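Local coordinates for protein 'Carboxyl esterase 2 (Tuber melanosporum Mel28, PDB 5MIF) that probably hydrolyses carboxylic esters, as an alpha/beta hydrolase of the truffle's archaea-like carboxylesterase family, at residues A[225-230]-A[289-294]; A[283-288]-A[311-316]. All coordinates share one frame; numbering follows the deposited sequence.

Interaction 1. Residues A[225-230]-A[289-294]; sequences CESATF and IRQQGE
Thr229 meets Gln291 where the short helix 228-232 of an alpha/beta hydrolase fold rests on the first turn of helix 290-302. One hydrogen bond crosses between the segments: Gln291 N donates to Thr229 OG1 at 3.2 Å, with an N-H...O angle of 160°. A chi1 of 51° sets OG1 between the backbone N and carbonyl carbon of Thr229 and turns it to this amide; the same hydroxyl is also bonded to Pro288 O. Over one face of the Arg290 guanidinium lies the methyl Thr229 CG2, 3.4 Å from NH2, while NH1 bonds to Glu285 O. Alongside, Gln291 CG, anti to its own backbone N, packs 3.7 Å from Ser227 CB. Ser227 OG, 3.5 Å from Gln291 CB, is buried here without a polar partner in the model. The Phe230 ring runs alongside the Ile289 side chain, Phe230 CE1 3.9 Å from Ile289 CD1; Ile244 of helix 241-251 packs on both. Gln292 reaches the same ring with its amide, whose OE1 accepts from Thr221 N and Asp222 N. The Gln292 amide plane is tilted only 17° from the ring, and NE2 comes in at the ring edge, 3.6 Å from Phe230 CE1.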
ATOM      1  N   CYS A 225      -0.209  26.441  -6.871  1.00 59.49           N
ATOM      2  CA  CYS A 225       0.346  25.997  -8.133  1.00 60.77           C
ATOM      3  C   CYS A 225      -0.380  24.778  -8.663  1.00 66.69           C
ATOM      4  O   CYS A 225      -0.959  23.987  -7.914  1.00 67.13           O
ATOM      5  CB  CYS A 225       1.844  25.715  -7.991  1.00 57.97           C
ATOM      6  SG  CYS A 225       2.826  27.236  -7.857  1.00 78.75           S
ATOM      7  N   GLU A 226      -0.373  24.662  -9.980  1.00 66.20           N
ATOM      8  CA  GLU A 226      -0.857  23.480 -10.651  1.00 67.69           C
ATOM      9  C   GLU A 226       0.318  22.577 -10.970  1.00 71.69           C
ATOM     10  O   GLU A 226       1.428  23.052 -11.239  1.00 72.36           O
ATOM     11  CB  GLU A 226      -1.624  23.876 -11.897  1.00 70.11           C
ATOM     12  CG  GLU A 226      -2.733  24.838 -11.555  1.00 73.27           C
ATOM     13  CD  GLU A 226      -3.790  24.906 -12.611  1.00 77.86           C
ATOM     14  OE1 GLU A 226      -3.449  24.712 -13.798  1.00 81.58           O
ATOM     15  OE2 GLU A 226      -4.959  25.149 -12.249  1.00 77.89           O
ATOM     16  N   SER A 227       0.078  21.276 -10.885  1.00 66.35           N
ATOM     17  CA  SER A 227       1.132  20.294 -11.064  1.00 64.56           C
ATOM     18  C   SER A 227       0.862  19.472 -12.312  1.00 59.37           C
ATOM     19  O   SER A 227      -0.196  19.609 -12.932  1.00 60.56           O
ATOM     20  CB  SER A 227       1.240  19.402  -9.824  1.00 63.89           C
ATOM     21  OG  SER A 227      -0.035  18.904  -9.452  1.00 64.55           O
ATOM     22  N   ALA A 228       1.836  18.643 -12.682  1.00 59.83           N
ATOM     23  CA  ALA A 228       1.782  17.837 -13.901  1.00 59.72           C
ATOM     24  C   ALA A 228       0.475  17.047 -14.057  1.00 59.96           C
ATOM     25  O   ALA A 228      -0.084  16.978 -15.154  1.00 58.21           O
ATOM     26  CB  ALA A 228       2.980  16.886 -13.948  1.00 55.33           C
ATOM     27  N   THR A 229      -0.016  16.449 -12.973  1.00 54.55           N
ATOM     28  CA  THR A 229      -1.206  15.610 -13.086  1.00 55.86           C
ATOM     29  C   THR A 229      -2.503  16.413 -13.279  1.00 56.90           C
ATOM     30  O   THR A 229      -3.521  15.832 -13.659  1.00 54.32           O
ATOM     31  CB  THR A 229      -1.377  14.683 -11.860  1.00 53.14           C
ATOM     32  OG1 THR A 229      -1.297  15.452 -10.657  1.00 52.85           O
ATOM     33  CG2 THR A 229      -0.302  13.594 -11.847  1.00 48.87           C
ATOM     34  N   PHE A 230      -2.479  17.727 -13.031  1.00 57.40           N
ATOM     35  CA  PHE A 230      -3.619  18.579 -13.402  1.00 62.13           C
ATOM     36  C   PHE A 230      -3.870  18.459 -14.895  1.00 59.49           C
ATOM     37  O   PHE A 230      -5.004  18.288 -15.340  1.00 60.39           O
ATOM     38  CB  PHE A 230      -3.384  20.061 -13.065  1.00 62.54           C
ATOM     39  CG  PHE A 230      -3.759  20.452 -11.665  1.00 67.13           C
ATOM     40  CD1 PHE A 230      -3.038  19.986 -10.568  1.00 70.34           C
ATOM     41  CD2 PHE A 230      -4.847  21.286 -11.445  1.00 68.62           C
ATOM     42  CE1 PHE A 230      -3.383  20.363  -9.272  1.00 62.86           C
ATOM     43  CE2 PHE A 230      -5.204  21.664 -10.160  1.00 66.65           C
ATOM     44  CZ  PHE A 230      -4.469  21.202  -9.070  1.00 66.46           C
ATOM     45  N   ILE A 289      -4.878  15.581  -8.451  1.00 42.72           N
ATOM     46  CA  ILE A 289      -4.162  16.066  -7.275  1.00 47.71           C
ATOM     47  C   ILE A 289      -3.053  15.075  -6.844  1.00 46.20           C
ATOM     48  O   ILE A 289      -2.344  15.309  -5.864  1.00 44.44           O
ATOM     49  CB  ILE A 289      -5.152  16.341  -6.103  1.00 45.88           C
ATOM     50  CG1 ILE A 289      -4.691  17.520  -5.261  1.00 54.58           C
ATOM     51  CG2 ILE A 289      -5.377  15.129  -5.239  1.00 48.57           C
ATOM     52  CD1 ILE A 289      -4.844  18.823  -5.982  1.00 61.04           C
ATOM     53  N   ARG A 290      -2.895  13.984  -7.592  1.00 44.71           N
ATOM     54  CA  ARG A 290      -1.920  12.943  -7.242  1.00 43.05           C
ATOM     55  C   ARG A 290      -0.492  13.482  -7.052  1.00 43.94           C
ATOM     56  O   ARG A 290       0.184  13.119  -6.093  1.00 45.35           O
ATOM     57  CB  ARG A 290      -1.911  11.840  -8.307  1.00 43.94           C
ATOM     58  CG  ARG A 290      -1.006  10.655  -7.974  1.00 42.16           C
ATOM     59  CD  ARG A 290      -0.858   9.733  -9.175  1.00 41.69           C
ATOM     60  NE  ARG A 290       0.128  10.270 -10.109  1.00 40.83           N
ATOM     61  CZ  ARG A 290       0.190   9.971 -11.405  1.00 45.25           C
ATOM     62  NH1 ARG A 290      -0.682   9.128 -11.940  1.00 47.24           N
ATOM     63  NH2 ARG A 290       1.136  10.510 -12.166  1.00 46.77           N
ATOM     64  N   GLN A 291      -0.037  14.345  -7.958  1.00 43.35           N
ATOM     65  CA  GLN A 291       1.339  14.857  -7.905  1.00 48.22           C
ATOM     66  C   GLN A 291       1.675  15.580  -6.591  1.00 49.44           C
ATOM     67  O   GLN A 291       2.816  15.527  -6.106  1.00 46.81           O
ATOM     68  CB  GLN A 291       1.601  15.795  -9.090  1.00 51.57           C
ATOM     69  CG  GLN A 291       3.056  16.233  -9.233  1.00 53.83           C
ATOM     70  CD  GLN A 291       3.953  15.130  -9.767  1.00 60.79           C
ATOM     71  OE1 GLN A 291       3.567  14.386 -10.670  1.00 61.65           O
ATOM     72  NE2 GLN A 291       5.150  15.005  -9.195  1.00 60.32           N
ATOM     73  N   GLN A 292       0.689  16.269  -6.026  1.00 46.62           N
ATOM     74  CA  GLN A 292       0.905  17.041  -4.804  1.00 48.08           C
ATOM     75  C   GLN A 292       1.316  16.164  -3.627  1.00 42.48           C
ATOM     76  O   GLN A 292       2.274  16.480  -2.911  1.00 44.79           O
ATOM     77  CB  GLN A 292      -0.355  17.836  -4.445  1.00 45.51           C
ATOM     78  CG  GLN A 292      -0.582  19.005  -5.373  1.00 51.60           C
ATOM     79  CD  GLN A 292      -1.736  19.880  -4.946  1.00 53.43           C
ATOM     80  OE1 GLN A 292      -2.161  19.861  -3.783  1.00 47.26           O
ATOM     81  NE2 GLN A 292      -2.287  20.626  -5.901  1.00 57.29           N
ATOM     82  N   GLY A 293       0.584  15.073  -3.419  1.00 42.50           N
ATOM     83  CA  GLY A 293       0.901  14.147  -2.345  1.00 40.63           C
ATOM     84  C   GLY A 293       2.277  13.525  -2.501  1.00 43.17           C
ATOM     85  O   GLY A 293       3.055  13.491  -1.544  1.00 42.31           O
ATOM     86  N   GLU A 294       2.590  13.073  -3.717  1.00 40.54           N
ATOM     87  CA  GLU A 294       3.861  12.401  -3.987  1.00 44.87           C
ATOM     88  C   GLU A 294       5.038  13.357  -3.811  1.00 43.93           C
ATOM     89  O   GLU A 294       6.035  13.012  -3.175  1.00 42.10           O
ATOM     90  CB  GLU A 294       3.846  11.784  -5.400  1.00 44.20           C
ATOM     91  CG  GLU A 294       2.822  10.654  -5.548  1.00 43.28           C
ATOM     92  CD  GLU A 294       2.900   9.879  -6.875  1.00 46.87           C
ATOM     93  OE1 GLU A 294       3.461  10.382  -7.867  1.00 47.83           O
ATOM     94  OE2 GLU A 294       2.396   8.734  -6.913  1.00 48.01           O
TER

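Interaction 2. Residues A[283-288]-A[311-316]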
ATOM      1  N   VAL A 283      -1.978   7.817  -2.305  1.00 38.29           N
ATOM      2  CA  VAL A 283      -2.577   8.597  -3.398  1.00 41.77           C
ATOM      3  C   VAL A 283      -3.289   7.688  -4.397  1.00 43.22           C
ATOM      4  O   VAL A 283      -2.973   6.498  -4.508  1.00 41.31           O
ATOM      5  CB  VAL A 283      -1.527   9.452  -4.161  1.00 38.25           C
ATOM      6  CG1 VAL A 283      -0.936  10.532  -3.248  1.00 38.40           C
ATOM      7  CG2 VAL A 283      -0.435   8.557  -4.776  1.00 38.06           C
ATOM      8  N   ALA A 284      -4.280   8.240  -5.093  1.00 41.03           N
ATOM      9  CA  ALA A 284      -4.943   7.511  -6.166  1.00 41.01           C
ATOM     10  C   ALA A 284      -4.184   7.744  -7.468  1.00 39.26           C
ATOM     11  O   ALA A 284      -3.645   8.822  -7.682  1.00 42.56           O
ATOM     12  CB  ALA A 284      -6.398   7.952  -6.303  1.00 42.97           C
ATOM     13  N   GLU A 285      -4.151   6.745  -8.341  1.00 41.39           N
ATOM     14  CA  GLU A 285      -3.409   6.874  -9.590  1.00 44.34           C
ATOM     15  C   GLU A 285      -4.054   7.883 -10.538  1.00 45.72           C
ATOM     16  O   GLU A 285      -3.384   8.775 -11.066  1.00 43.15           O
ATOM     17  CB  GLU A 285      -3.300   5.526 -10.293  1.00 39.27           C
ATOM     18  CG  GLU A 285      -2.660   5.608 -11.659  1.00 39.88           C
ATOM     19  CD  GLU A 285      -2.745   4.297 -12.413  1.00 39.00           C
ATOM     20  OE1 GLU A 285      -3.709   3.536 -12.170  1.00 43.20           O
ATOM     21  OE2 GLU A 285      -1.878   4.046 -13.272  1.00 39.23           O
ATOM     22  N   VAL A 286      -5.356   7.739 -10.742  1.00 46.27           N
ATOM     23  CA  VAL A 286      -6.076   8.576 -11.700  1.00 49.78           C
ATOM     24  C   VAL A 286      -6.736   9.732 -10.948  1.00 43.35           C
ATOM     25  O   VAL A 286      -7.860   9.632 -10.463  1.00 45.82           O
ATOM     26  CB  VAL A 286      -7.096   7.734 -12.489  1.00 48.18           C
ATOM     27  CG1 VAL A 286      -7.862   8.585 -13.487  1.00 49.54           C
ATOM     28  CG2 VAL A 286      -6.370   6.592 -13.203  1.00 45.78           C
ATOM     29  N   ASP A 287      -5.995  10.829 -10.854  1.00 45.99           N
ATOM     30  CA  ASP A 287      -6.304  11.912  -9.934  1.00 42.62           C
ATOM     31  C   ASP A 287      -5.453  13.127 -10.262  1.00 45.58           C
ATOM     32  O   ASP A 287      -4.227  13.053 -10.213  1.00 47.00           O
ATOM     33  CB  ASP A 287      -6.046  11.474  -8.489  1.00 42.78           C
ATOM     34  CG  ASP A 287      -6.478  12.513  -7.455  1.00 44.84           C
ATOM     35  OD1 ASP A 287      -6.749  13.678  -7.808  1.00 50.21           O
ATOM     36  OD2 ASP A 287      -6.508  12.177  -6.250  1.00 43.01           O
ATOM     37  N   PRO A 288      -6.104  14.261 -10.577  1.00 50.01           N
ATOM     38  CA  PRO A 288      -5.388  15.514 -10.829  1.00 50.51           C
ATOM     39  C   PRO A 288      -4.476  15.912  -9.673  1.00 46.30           C
ATOM     40  O   PRO A 288      -3.426  16.507  -9.898  1.00 48.70           O
ATOM     41  CB  PRO A 288      -6.511  16.552 -10.961  1.00 48.98           C
ATOM     42  CG  PRO A 288      -7.733  15.809 -11.131  1.00 50.38           C
ATOM     43  CD  PRO A 288      -7.564  14.442 -10.591  1.00 45.45           C
ATOM     44  N   ARG A 311       1.124   4.627  -4.047  1.00 38.30           N
ATOM     45  CA  ARG A 311       0.196   4.934  -5.123  1.00 37.20           C
ATOM     46  C   ARG A 311      -0.648   3.711  -5.430  1.00 42.66           C
ATOM     47  O   ARG A 311      -0.118   2.631  -5.706  1.00 41.15           O
ATOM     48  CB  ARG A 311       0.940   5.385  -6.389  1.00 36.81           C
ATOM     49  CG  ARG A 311       0.017   5.550  -7.614  1.00 36.46           C
ATOM     50  CD  ARG A 311       0.802   5.669  -8.927  1.00 38.95           C
ATOM     51  NE  ARG A 311       1.652   6.855  -8.976  1.00 43.09           N
ATOM     52  CZ  ARG A 311       2.261   7.296 -10.078  1.00 47.69           C
ATOM     53  NH1 ARG A 311       2.129   6.637 -11.227  1.00 43.19           N
ATOM     54  NH2 ARG A 311       3.015   8.390 -10.027  1.00 44.15           N
ATOM     55  N   VAL A 312      -1.963   3.884  -5.384  1.00 39.39           N
ATOM     56  CA  VAL A 312      -2.896   2.805  -5.639  1.00 38.76           C
ATOM     57  C   VAL A 312      -3.342   2.883  -7.082  1.00 40.67           C
ATOM     58  O   VAL A 312      -3.933   3.881  -7.498  1.00 41.88           O
ATOM     59  CB  VAL A 312      -4.127   2.890  -4.705  1.00 38.70           C
ATOM     60  CG1 VAL A 312      -4.966   1.639  -4.818  1.00 37.78           C
ATOM     61  CG2 VAL A 312      -3.686   3.103  -3.277  1.00 36.06           C
ATOM     62  N   LEU A 313      -3.062   1.846  -7.858  1.00 38.43           N
ATOM     63  CA  LEU A 313      -3.373   1.895  -9.285  1.00 42.17           C
ATOM     64  C   LEU A 313      -4.846   1.592  -9.564  1.00 39.27           C
ATOM     65  O   LEU A 313      -5.498   0.869  -8.805  1.00 39.77           O
ATOM     66  CB  LEU A 313      -2.479   0.932 -10.068  1.00 38.76           C
ATOM     67  CG  LEU A 313      -1.138   1.513 -10.508  1.00 43.44           C
ATOM     68  CD1 LEU A 313      -0.247   1.853  -9.293  1.00 38.63           C
ATOM     69  CD2 LEU A 313      -0.432   0.566 -11.464  1.00 39.79           C
ATOM     70  N   GLY A 314      -5.373   2.179 -10.636  1.00 42.50           N
ATOM     71  CA  GLY A 314      -6.722   1.882 -11.102  1.00 41.88           C
ATOM     72  C   GLY A 314      -7.855   2.536 -10.318  1.00 44.72           C
ATOM     73  O   GLY A 314      -9.029   2.205 -10.507  1.00 42.45           O
ATOM     74  N   THR A 315      -7.526   3.464  -9.431  1.00 44.94           N
ATOM     75  CA  THR A 315      -8.574   4.109  -8.651  1.00 43.61           C
ATOM     76  C   THR A 315      -8.450   5.622  -8.735  1.00 42.19           C
ATOM     77  O   THR A 315      -7.505   6.143  -9.326  1.00 44.81           O
ATOM     78  CB  THR A 315      -8.561   3.651  -7.184  1.00 44.00           C
ATOM     79  OG1 THR A 315      -9.768   4.089  -6.534  1.00 46.52           O
ATOM     80  CG2 THR A 315      -7.352   4.201  -6.458  1.00 39.11           C
ATOM     81  N   ILE A 316      -9.424   6.316  -8.148  1.00 47.83           N
ATOM     82  CA  ILE A 316      -9.590   7.756  -8.324  1.00 44.13           C
ATOM     83  C   ILE A 316      -9.733   8.486  -6.998  1.00 44.88           C
ATOM     84  O   ILE A 316      -9.880   7.859  -5.948  1.00 44.12           O
ATOM     85  CB  ILE A 316     -10.841   8.066  -9.176  1.00 46.18           C
ATOM     86  CG1 ILE A 316     -12.099   7.548  -8.471  1.00 41.44           C
ATOM     87  CG2 ILE A 316     -10.689   7.488 -10.587  1.00 45.85           C
ATOM     88  CD1 ILE A 316     -13.372   7.781  -9.233  1.00 45.86           C
TER
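Glu285 reaches across to the turn at Leu313 and Gly314, where its OE1 accepts the Gly314 amide, N to OE1 2.6 Å, at an N-H...O angle of 162° and nearly along the C-O axis. The extended side chain, CG anti to the backbone N (chi1 174°), carries the carboxylate past Leu313, whose CB is 3.6 Å from Glu285 OE1. Glu285 OE2 forms a salt bridge with Arg298 of the second subunit. Backbone bonds of the parallel strand pair come next: Val312 N donates to Val283 O at 2.9 Å, and Glu285 N to Val312 O in a more bent bond of 132°. Past the corner, Val286 N is bonded to Thr315 O at 3.0 Å. The packing is aliphatic: Val283 CG2 lies 3.8 Å from Arg311 CB, Ala284 CB is 3.9 Å from Thr315 CG2, and Val286 CB is 4.1 Å from Ile316 CG2. Asp287, bonded through OD2 to His317 ND1, is the probable acid of a Ser-His-Asp triad with Ser190. Strands 279-284 and 307-312 are neighbours in a beta-alpha-beta unit whose helix 290-302 covers Val283, while helix 37-47 packs on Thr315 and Ile316.

Overall arrangement
Both interactions involve the beta-alpha-beta unit of strand 279-284, helix 290-302 and strand 307-312. Interaction 2 joins its two strands at their ends and is almost wholly buried, relying on main-chain hydrogen bonds and one carboxylate. Interaction 1 sets the start of its helix against helix 228-232, is only partly buried, and depends mainly on side-chain packing with a single cross-bond. They meet directly, since segment 283-288 runs straight into 289-294: Asp287 OD1 accepts from Ile289 N, and Ile289 touches His317 of the probable triad. Linking interaction 1 to interaction 2, Glu294 OE2 forms a salt bridge with Arg311 NE; beside it Arg311 extends the sheet into the second subunit.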